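Local coordinates for protein MIP07328p (Drosophila melanogaster, PDB 6FKK) that acts as a semaphorin guidance cue, probably binding receptors on growing axons through its extracellular domains to repel them, at residues His83-Val88 and Tyr147-Asn152; Leu98-Asn103 and Pro107-Tyr112. All blocks are in the same frame, centred on the assembly; numbering follows the deposited sequence.

In the fold
Both contacts lie in the sema domain, a beta-propeller, and reach the same four-stranded antiparallel sheet. Contact 2 lies within that sheet, on its two middle strands, 97-101 and 108-112; contact 1 lies at its edge, where 83-88, leading into outer strand 86-91, meets the loop 147-152. The two are directly linked, since the backbones of Tyr-85 and Thr-102, and of Arg-87 and Cys-100, are probably hydrogen-bonded. Both are largely buried, but their chemistry differs. Regular backbone bonds and a disulfide hold contact 2, with arginines at its margin, whereas contact 1 depends on side chains, a proline on a tyrosine face and an arginine at a carbonyl, and runs out to an exposed histidine.

Contact 1: His83-Val88 and Tyr147-Asn152; sequences HNYLRV and YSPAHN. With NAG (2-acetamido-2-deoxy-beta-D-glucopyranose), chain E.
Arg-87 NH2 is gripped by two backbone carbonyls: across the contact it gives a weak but fairly straight hydrogen bond to Pro-149 O (3.4 Å, N-H...O angle 166°), and it also donates to Tyr-27 O. The proline oxygen sits at the guanidinium edge, near its plane. The other terminal nitrogen turns back on its own strand, where Arg-87 NH1 reaches Leu-86 O at 3.1 Å from above the carbonyl plane. A bend in the chain at chi2 (-70°) folds the guanidinium back for these bonds. Arginine suits this largely buried place because its several N-H groups can serve carbonyls lying in different directions. A methionine in place of Arg-87 would probably leave the carbonyls of Pro-149 and Tyr-27 without this donor and the loop less firmly fixed to the strand.

Beside this polar grip lies an apolar one. Pro-149 CB stands over one face of the Tyr-85 ring, 3.8 Å from its centroid and close to the ring normal, a CH-pi contact. The rigid pyrrolidine offers a compact hydrocarbon surface to the aromatic face, while Tyr-85 OH is hydrogen-bonded to Trp-80 O. At the exposed margin, His-151 CE1 comes over a guanidinium face, 3.8 Å from Arg-87 NH2, with the two planes 16° apart.

Farther along the loop, Asn-152 ND2 is joined covalently to C1 of an N-linked NAG, and Ala-150 CB touches the sugar's methyl C8 at 3.9 Å. The loop, which connects strand 135-140 to strand 154-158, thus packs against the start of strand 86-91, an outer strand of a four-stranded antiparallel sheet of the propeller-type sema domain. There Arg-87 and Val-88 both face Cys-100 in a classic beta bulge, while Lys-29 of strand 29-33 touches both Arg-87 and His-151.

Contact 2: Leu98-Asn103 and Pro107-Tyr112; sequences LLCGTN and PRCRHY
Cys-100 and Cys-109 face each other in a non-hydrogen-bonded pair of an antiparallel beta hairpin, strands 97-101 and 108-112, and a disulfide joins their SG atoms at 2.0 Å with a chi3 of 107°. In both residues the sulfur lies anti to the carbonyl carbon, on the same face of the sheet, which lets the bridge close directly across the two strands.

In this tightly packed part Leu-98 sits beside the bridge. With CG anti to the backbone N (chi1 175°), it brings CD1 over one face of the partly exposed His-111 ring, 4.1 Å from the centroid, and within 4.1 Å of Cys-109 CB. The single methyl CD1 thus meets both the imidazole face and the cysteine.

The backbone ladder is firm where Leu-99 pairs with Arg-110: Leu-99 N gives a bond of 2.9 Å to Arg-110 O, and Arg-110 N returns one to Leu-99 O. Toward the turn it slackens, the bond from Arg-108 N to Gly-101 O being weak at 3.3 Å.

Looser are the ends of the Arg-108 and Arg-110 chains. Both start from the face opposite the disulfide and lead away from the partner strand, and each NE forms a salt bridge with Asp-138. On the same face, buried Leu-99 rests its CB against Tyr-112 CE1 at 4.0 Å. The same tyrosine helps to hold Arg-110, whose NH1 donates to Tyr-112 OH at 3.0 Å, with the hydroxyl oxygen in the guanidinium plane.

Contact 1: His83-Val88 and Tyr147-Asn152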
ATOM      1  N   HIS A  83     -13.931 -21.110  -5.743  1.00 82.47           N
ATOM      2  CA  HIS A  83     -12.599 -21.692  -5.712  1.00 82.97           C
ATOM      3  C   HIS A  83     -11.946 -21.307  -4.390  1.00 82.17           C
ATOM      4  O   HIS A  83     -12.558 -20.656  -3.538  1.00 87.29           O
ATOM      5  CB  HIS A  83     -11.754 -21.231  -6.907  1.00 86.44           C
ATOM      6  CG  HIS A  83     -11.996 -22.017  -8.157  1.00 99.52           C
ATOM      7  ND1 HIS A  83     -11.279 -23.150  -8.475  1.00102.41           N
ATOM      8  CD2 HIS A  83     -12.874 -21.832  -9.172  1.00101.70           C
ATOM      9  CE1 HIS A  83     -11.704 -23.630  -9.629  1.00107.57           C
ATOM     10  NE2 HIS A  83     -12.672 -22.848 -10.073  1.00105.20           N
ATOM     11  N   ASN A  84     -10.694 -21.712  -4.217  1.00 71.58           N
ATOM     12  CA  ASN A  84      -9.942 -21.438  -2.993  1.00 69.73           C
ATOM     13  C   ASN A  84      -8.789 -20.501  -3.346  1.00 82.81           C
ATOM     14  O   ASN A  84      -7.689 -20.941  -3.682  1.00 82.40           O
ATOM     15  CB  ASN A  84      -9.441 -22.727  -2.353  1.00 73.01           C
ATOM     16  CG  ASN A  84      -8.773 -22.486  -1.014  1.00 71.19           C
ATOM     17  OD1 ASN A  84      -9.060 -21.502  -0.333  1.00 68.28           O
ATOM     18  ND2 ASN A  84      -7.874 -23.384  -0.631  1.00 73.36           N
ATOM     19  N   TYR A  85      -9.050 -19.199  -3.263  1.00 70.22           N
ATOM     20  CA  TYR A  85      -8.032 -18.186  -3.506  1.00 69.11           C
ATOM     21  C   TYR A  85      -7.266 -17.951  -2.210  1.00 69.07           C
ATOM     22  O   TYR A  85      -7.829 -17.451  -1.231  1.00 82.48           O
ATOM     23  CB  TYR A  85      -8.665 -16.893  -4.014  1.00 66.97           C
ATOM     24  CG  TYR A  85      -9.380 -17.038  -5.338  1.00 70.21           C
ATOM     25  CD1 TYR A  85     -10.713 -17.426  -5.393  1.00 67.01           C
ATOM     26  CD2 TYR A  85      -8.723 -16.785  -6.535  1.00 71.36           C
ATOM     27  CE1 TYR A  85     -11.369 -17.562  -6.601  1.00 76.28           C
ATOM     28  CE2 TYR A  85      -9.372 -16.916  -7.749  1.00 78.64           C
ATOM     29  CZ  TYR A  85     -10.693 -17.306  -7.777  1.00 81.45           C
ATOM     30  OH  TYR A  85     -11.338 -17.438  -8.986  1.00 82.20           O
ATOM     31  N   LEU A  86      -5.987 -18.314  -2.200  1.00 60.08           N
ATOM     32  CA  LEU A  86      -5.167 -18.113  -1.012  1.00 67.67           C
ATOM     33  C   LEU A  86      -4.813 -16.638  -0.873  1.00 71.36           C
ATOM     34  O   LEU A  86      -4.374 -16.001  -1.836  1.00 76.37           O
ATOM     35  CB  LEU A  86      -3.899 -18.966  -1.083  1.00 61.07           C
ATOM     36  CG  LEU A  86      -4.067 -20.450  -0.740  1.00 64.91           C
ATOM     37  CD1 LEU A  86      -4.658 -21.236  -1.902  1.00 67.40           C
ATOM     38  CD2 LEU A  86      -2.741 -21.051  -0.302  1.00 79.44           C
ATOM     39  N   ARG A  87      -5.010 -16.095   0.328  1.00 53.82           N
ATOM     40  CA  ARG A  87      -4.887 -14.659   0.537  1.00 56.97           C
ATOM     41  C   ARG A  87      -4.133 -14.263   1.799  1.00 51.64           C
ATOM     42  O   ARG A  87      -3.915 -13.065   2.004  1.00 73.41           O
ATOM     43  CB  ARG A  87      -6.282 -14.011   0.571  1.00 54.42           C
ATOM     44  CG  ARG A  87      -6.959 -13.910  -0.784  1.00 54.56           C
ATOM     45  CD  ARG A  87      -6.262 -12.886  -1.662  1.00 58.33           C
ATOM     46  NE  ARG A  87      -6.917 -12.724  -2.956  1.00 55.34           N
ATOM     47  CZ  ARG A  87      -6.543 -13.353  -4.065  1.00 61.31           C
ATOM     48  NH1 ARG A  87      -5.515 -14.190  -4.042  1.00 63.57           N
ATOM     49  NH2 ARG A  87      -7.197 -13.141  -5.199  1.00 68.00           N
ATOM     50  N   VAL A  88      -3.740 -15.207   2.654  1.00 51.35           N
ATOM     51  CA  VAL A  88      -3.087 -14.885   3.920  1.00 50.59           C
ATOM     52  C   VAL A  88      -1.913 -15.833   4.121  1.00 53.27           C
ATOM     53  O   VAL A  88      -2.093 -17.056   4.126  1.00 56.84           O
ATOM     54  CB  VAL A  88      -4.051 -14.980   5.118  1.00 54.32           C
ATOM     55  CG1 VAL A  88      -3.306 -14.724   6.417  1.00 58.76           C
ATOM     56  CG2 VAL A  88      -5.204 -14.000   4.962  1.00 56.66           C
ATOM     57  N   TYR A 147     -13.859 -13.694   1.988  1.00 67.09           N
ATOM     58  CA  TYR A 147     -14.649 -14.711   1.306  1.00 66.72           C
ATOM     59  C   TYR A 147     -14.437 -14.707  -0.200  1.00 69.75           C
ATOM     60  O   TYR A 147     -14.587 -15.752  -0.845  1.00 78.89           O
ATOM     61  CB  TYR A 147     -16.138 -14.510   1.597  1.00 60.70           C
ATOM     62  CG  TYR A 147     -16.564 -14.828   3.012  1.00 63.16           C
ATOM     63  CD1 TYR A 147     -16.198 -14.010   4.072  1.00 59.74           C
ATOM     64  CD2 TYR A 147     -17.359 -15.934   3.284  1.00 73.55           C
ATOM     65  CE1 TYR A 147     -16.594 -14.295   5.362  1.00 73.23           C
ATOM     66  CE2 TYR A 147     -17.763 -16.226   4.571  1.00 67.65           C
ATOM     67  CZ  TYR A 147     -17.377 -15.404   5.606  1.00 72.49           C
ATOM     68  OH  TYR A 147     -17.774 -15.690   6.892  1.00 73.63           O
ATOM     69  N   SER A 148     -14.095 -13.556  -0.771  1.00 70.21           N
ATOM     70  CA  SER A 148     -13.990 -13.363  -2.205  1.00 60.46           C
ATOM     71  C   SER A 148     -12.573 -12.951  -2.588  1.00 59.16           C
ATOM     72  O   SER A 148     -11.863 -12.341  -1.784  1.00 64.99           O
ATOM     73  CB  SER A 148     -14.983 -12.289  -2.673  1.00 80.77           C
ATOM     74  OG  SER A 148     -14.821 -11.987  -4.047  1.00 99.63           O
ATOM     75  N   PRO A 149     -12.129 -13.274  -3.808  1.00 68.57           N
ATOM     76  CA  PRO A 149     -10.815 -12.798  -4.265  1.00 62.20           C
ATOM     77  C   PRO A 149     -10.722 -11.289  -4.423  1.00 76.05           C
ATOM     78  O   PRO A 149      -9.640 -10.791  -4.756  1.00 79.26           O
ATOM     79  CB  PRO A 149     -10.640 -13.500  -5.621  1.00 73.96           C
ATOM     80  CG  PRO A 149     -12.028 -13.847  -6.054  1.00 75.01           C
ATOM     81  CD  PRO A 149     -12.758 -14.175  -4.788  1.00 78.12           C
ATOM     82  N   ALA A 150     -11.810 -10.554  -4.203  1.00 83.39           N
ATOM     83  CA  ALA A 150     -11.782  -9.102  -4.315  1.00 87.99           C
ATOM     84  C   ALA A 150     -10.737  -8.513  -3.374  1.00111.06           C
ATOM     85  O   ALA A 150     -10.680  -8.861  -2.192  1.00 92.40           O
ATOM     86  CB  ALA A 150     -13.162  -8.524  -4.008  1.00 69.95           C
ATOM     87  N   HIS A 151      -9.901  -7.622  -3.912  1.00132.90           N
ATOM     88  CA  HIS A 151      -8.813  -7.006  -3.151  1.00124.39           C
ATOM     89  C   HIS A 151      -9.330  -5.812  -2.342  1.00107.77           C
ATOM     90  O   HIS A 151      -8.892  -4.671  -2.495  1.00106.86           O
ATOM     91  CB  HIS A 151      -7.683  -6.596  -4.087  1.00126.79           C
ATOM     92  CG  HIS A 151      -7.196  -7.700  -4.975  1.00123.68           C
ATOM     93  ND1 HIS A 151      -6.367  -8.707  -4.526  1.00121.49           N
ATOM     94  CD2 HIS A 151      -7.415  -7.951  -6.288  1.00123.15           C
ATOM     95  CE1 HIS A 151      -6.102  -9.532  -5.523  1.00122.92           C
ATOM     96  NE2 HIS A 151      -6.725  -9.097  -6.602  1.00122.95           N
ATOM     97  N   ASN A 152     -10.288  -6.101  -1.461  1.00 93.03           N
ATOM     98  CA  ASN A 152     -10.869  -5.104  -0.572  1.00 61.65           C
ATOM     99  C   ASN A 152     -10.356  -5.211   0.859  1.00 57.99           C
ATOM    100  O   ASN A 152     -10.669  -4.339   1.677  1.00 65.49           O
ATOM    101  CB  ASN A 152     -12.402  -5.228  -0.563  1.00 68.68           C
ATOM    102  CG  ASN A 152     -12.871  -6.557   0.004  1.00100.22           C
ATOM    103  OD1 ASN A 152     -12.127  -7.538  -0.018  1.00104.29           O
ATOM    104  ND2 ASN A 152     -14.100  -6.607   0.520  1.00109.06           N
TER
HETATM  105  C1  NAG E1014     -15.066  -5.542   0.600  1.00111.58           C
HETATM  106  C2  NAG E1014     -16.326  -6.021  -0.148  1.00130.58           C
HETATM  107  C3  NAG E1014     -17.514  -5.091   0.105  1.00130.63           C
HETATM  108  C4  NAG E1014     -17.713  -4.854   1.596  1.00144.43           C
HETATM  109  C5  NAG E1014     -16.416  -4.335   2.199  1.00141.57           C
HETATM  110  C6  NAG E1014     -16.508  -4.104   3.690  1.00158.52           C
HETATM  111  C7  NAG E1014     -15.793  -5.127  -2.391  1.00144.20           C
HETATM  112  C8  NAG E1014     -15.566  -5.479  -3.831  1.00135.37           C
HETATM  113  N2  NAG E1014     -16.072  -6.155  -1.576  1.00144.18           N
HETATM  114  O3  NAG E1014     -18.687  -5.674  -0.450  1.00119.74           O
HETATM  115  O4  NAG E1014     -18.749  -3.902   1.806  1.00155.49           O
HETATM  116  O5  NAG E1014     -15.380  -5.303   1.986  1.00114.25           O
HETATM  117  O6  NAG E1014     -17.790  -3.617   4.061  1.00165.56           O
HETATM  118  O7  NAG E1014     -15.724  -3.968  -1.990  1.00150.69           O

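Contact 2: Leu98-Asn103 and Pro107-Tyr112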
ATOM      1  N   LEU A  98       1.560 -20.252   8.197  1.00 75.89           N
ATOM      2  CA  LEU A  98       0.123 -20.025   8.268  1.00 78.49           C
ATOM      3  C   LEU A  98      -0.409 -19.727   6.873  1.00 85.48           C
ATOM      4  O   LEU A  98       0.130 -18.869   6.169  1.00 91.12           O
ATOM      5  CB  LEU A  98      -0.198 -18.873   9.222  1.00 61.32           C
ATOM      6  CG  LEU A  98      -1.661 -18.436   9.324  1.00 71.89           C
ATOM      7  CD1 LEU A  98      -2.555 -19.600   9.726  1.00 71.46           C
ATOM      8  CD2 LEU A  98      -1.806 -17.280  10.303  1.00 59.54           C
ATOM      9  N   LEU A  99      -1.458 -20.442   6.474  1.00 76.21           N
ATOM     10  CA  LEU A  99      -2.074 -20.249   5.168  1.00 73.46           C
ATOM     11  C   LEU A  99      -3.586 -20.208   5.318  1.00 84.39           C
ATOM     12  O   LEU A  99      -4.176 -21.105   5.930  1.00 90.16           O
ATOM     13  CB  LEU A  99      -1.678 -21.359   4.189  1.00 78.40           C
ATOM     14  CG  LEU A  99      -0.453 -21.098   3.314  1.00 87.22           C
ATOM     15  CD1 LEU A  99      -0.284 -22.222   2.302  1.00 97.44           C
ATOM     16  CD2 LEU A  99      -0.578 -19.755   2.614  1.00 92.41           C
ATOM     17  N   CYS A 100      -4.206 -19.175   4.752  1.00 75.82           N
ATOM     18  CA  CYS A 100      -5.652 -19.014   4.774  1.00 75.63           C
ATOM     19  C   CYS A 100      -6.141 -18.694   3.368  1.00 78.98           C
ATOM     20  O   CYS A 100      -5.494 -17.941   2.634  1.00 68.39           O
ATOM     21  CB  CYS A 100      -6.079 -17.901   5.746  1.00 71.91           C
ATOM     22  SG  CYS A 100      -5.368 -17.991   7.420  1.00 93.44           S
ATOM     23  N   GLY A 101      -7.286 -19.268   2.998  1.00 77.06           N
ATOM     24  CA  GLY A 101      -7.843 -19.054   1.678  1.00 70.59           C
ATOM     25  C   GLY A 101      -9.347 -18.880   1.742  1.00 73.71           C
ATOM     26  O   GLY A 101      -9.995 -19.211   2.738  1.00 77.35           O
ATOM     27  N   THR A 102      -9.898 -18.355   0.643  1.00 68.16           N
ATOM     28  CA  THR A 102     -11.334 -18.096   0.582  1.00 63.82           C
ATOM     29  C   THR A 102     -12.133 -19.390   0.670  1.00 73.61           C
ATOM     30  O   THR A 102     -13.156 -19.449   1.363  1.00 76.55           O
ATOM     31  CB  THR A 102     -11.683 -17.340  -0.700  1.00 60.67           C
ATOM     32  OG1 THR A 102     -11.524 -18.208  -1.830  1.00 78.81           O
ATOM     33  CG2 THR A 102     -10.774 -16.132  -0.868  1.00 56.22           C
ATOM     34  N   ASN A 103     -11.685 -20.434  -0.032  1.00 77.77           N
ATOM     35  CA  ASN A 103     -12.308 -21.758   0.017  1.00 85.65           C
ATOM     36  C   ASN A 103     -13.795 -21.686  -0.337  1.00 80.69           C
ATOM     37  O   ASN A 103     -14.663 -22.127   0.419  1.00 76.90           O
ATOM     38  CB  ASN A 103     -12.092 -22.411   1.385  1.00 71.58           C
ATOM     39  CG  ASN A 103     -12.623 -23.833   1.451  1.00 85.08           C
ATOM     40  OD1 ASN A 103     -12.657 -24.542   0.446  1.00104.32           O
ATOM     41  ND2 ASN A 103     -13.057 -24.248   2.636  1.00 80.50           N
ATOM     42  N   PRO A 107     -14.144 -19.549   4.280  1.00 84.68           N
ATOM     43  CA  PRO A 107     -12.716 -19.330   4.547  1.00 66.46           C
ATOM     44  C   PRO A 107     -12.201 -20.182   5.699  1.00 75.36           C
ATOM     45  O   PRO A 107     -12.863 -20.344   6.726  1.00 88.85           O
ATOM     46  CB  PRO A 107     -12.644 -17.834   4.876  1.00 59.72           C
ATOM     47  CG  PRO A 107     -14.017 -17.474   5.326  1.00 59.83           C
ATOM     48  CD  PRO A 107     -14.947 -18.340   4.531  1.00 91.42           C
ATOM     49  N   ARG A 108     -11.003 -20.733   5.507  1.00 83.29           N
ATOM     50  CA  ARG A 108     -10.344 -21.575   6.495  1.00 84.43           C
ATOM     51  C   ARG A 108      -8.882 -21.163   6.596  1.00 84.92           C
ATOM     52  O   ARG A 108      -8.331 -20.532   5.692  1.00 64.38           O
ATOM     53  CB  ARG A 108     -10.446 -23.064   6.128  1.00 71.97           C
ATOM     54  CG  ARG A 108     -11.850 -23.540   5.779  1.00 73.94           C
ATOM     55  CD  ARG A 108     -12.685 -23.793   7.021  1.00 79.43           C
ATOM     56  NE  ARG A 108     -12.207 -24.954   7.766  1.00 78.37           N
ATOM     57  CZ  ARG A 108     -12.845 -25.491   8.800  1.00100.76           C
ATOM     58  NH1 ARG A 108     -13.995 -24.973   9.213  1.00113.67           N
ATOM     59  NH2 ARG A 108     -12.338 -26.547   9.421  1.00102.40           N
ATOM     60  N   CYS A 109      -8.255 -21.527   7.715  1.00 79.83           N
ATOM     61  CA  CYS A 109      -6.828 -21.324   7.919  1.00 66.43           C
ATOM     62  C   CYS A 109      -6.163 -22.650   8.265  1.00 77.99           C
ATOM     63  O   CYS A 109      -6.788 -23.547   8.839  1.00 77.39           O
ATOM     64  CB  CYS A 109      -6.547 -20.306   9.032  1.00 74.33           C
ATOM     65  SG  CYS A 109      -6.903 -18.580   8.618  1.00109.43           S
ATOM     66  N   ARG A 110      -4.884 -22.765   7.914  1.00 76.10           N
ATOM     67  CA  ARG A 110      -4.120 -23.976   8.166  1.00 74.12           C
ATOM     68  C   ARG A 110      -2.721 -23.620   8.643  1.00 81.68           C
ATOM     69  O   ARG A 110      -2.190 -22.552   8.327  1.00 86.76           O
ATOM     70  CB  ARG A 110      -4.009 -24.862   6.918  1.00 77.51           C
ATOM     71  CG  ARG A 110      -5.207 -25.755   6.647  1.00 91.90           C
ATOM     72  CD  ARG A 110      -4.902 -26.695   5.490  1.00 96.02           C
ATOM     73  NE  ARG A 110      -6.082 -27.416   5.022  1.00101.23           N
ATOM     74  CZ  ARG A 110      -6.110 -28.155   3.918  1.00101.92           C
ATOM     75  NH1 ARG A 110      -5.022 -28.266   3.168  1.00 98.77           N
ATOM     76  NH2 ARG A 110      -7.224 -28.779   3.560  1.00 97.01           N
ATOM     77  N   HIS A 111      -2.130 -24.534   9.405  1.00 95.48           N
ATOM     78  CA  HIS A 111      -0.737 -24.449   9.817  1.00100.43           C
ATOM     79  C   HIS A 111       0.040 -25.594   9.181  1.00 93.53           C
ATOM     80  O   HIS A 111      -0.443 -26.730   9.133  1.00 86.75           O
ATOM     81  CB  HIS A 111      -0.605 -24.497  11.341  1.00102.94           C
ATOM     82  CG  HIS A 111      -1.259 -23.346  12.040  1.00 93.13           C
ATOM     83  ND1 HIS A 111      -2.627 -23.229  12.164  1.00 95.54           N
ATOM     84  CD2 HIS A 111      -0.732 -22.258  12.650  1.00 95.29           C
ATOM     85  CE1 HIS A 111      -2.915 -22.121  12.823  1.00 95.95           C
ATOM     86  NE2 HIS A 111      -1.782 -21.514  13.128  1.00 91.54           N
ATOM     87  N   TYR A 112       1.240 -25.292   8.690  1.00107.81           N
ATOM     88  CA  TYR A 112       2.031 -26.251   7.934  1.00121.09           C
ATOM     89  C   TYR A 112       3.409 -26.421   8.559  1.00132.52           C
ATOM     90  O   TYR A 112       3.864 -25.597   9.358  1.00134.07           O
ATOM     91  CB  TYR A 112       2.177 -25.824   6.466  1.00101.44           C
ATOM     92  CG  TYR A 112       0.932 -26.038   5.635  1.00 99.27           C
ATOM     93  CD1 TYR A 112      -0.061 -25.069   5.571  1.00 96.13           C
ATOM     94  CD2 TYR A 112       0.752 -27.209   4.908  1.00111.59           C
ATOM     95  CE1 TYR A 112      -1.199 -25.262   4.808  1.00107.35           C
ATOM     96  CE2 TYR A 112      -0.383 -27.411   4.144  1.00114.54           C
ATOM     97  CZ  TYR A 112      -1.356 -26.435   4.098  1.00114.13           C
ATOM     98  OH  TYR A 112      -2.486 -26.632   3.337  1.00111.23           O
TER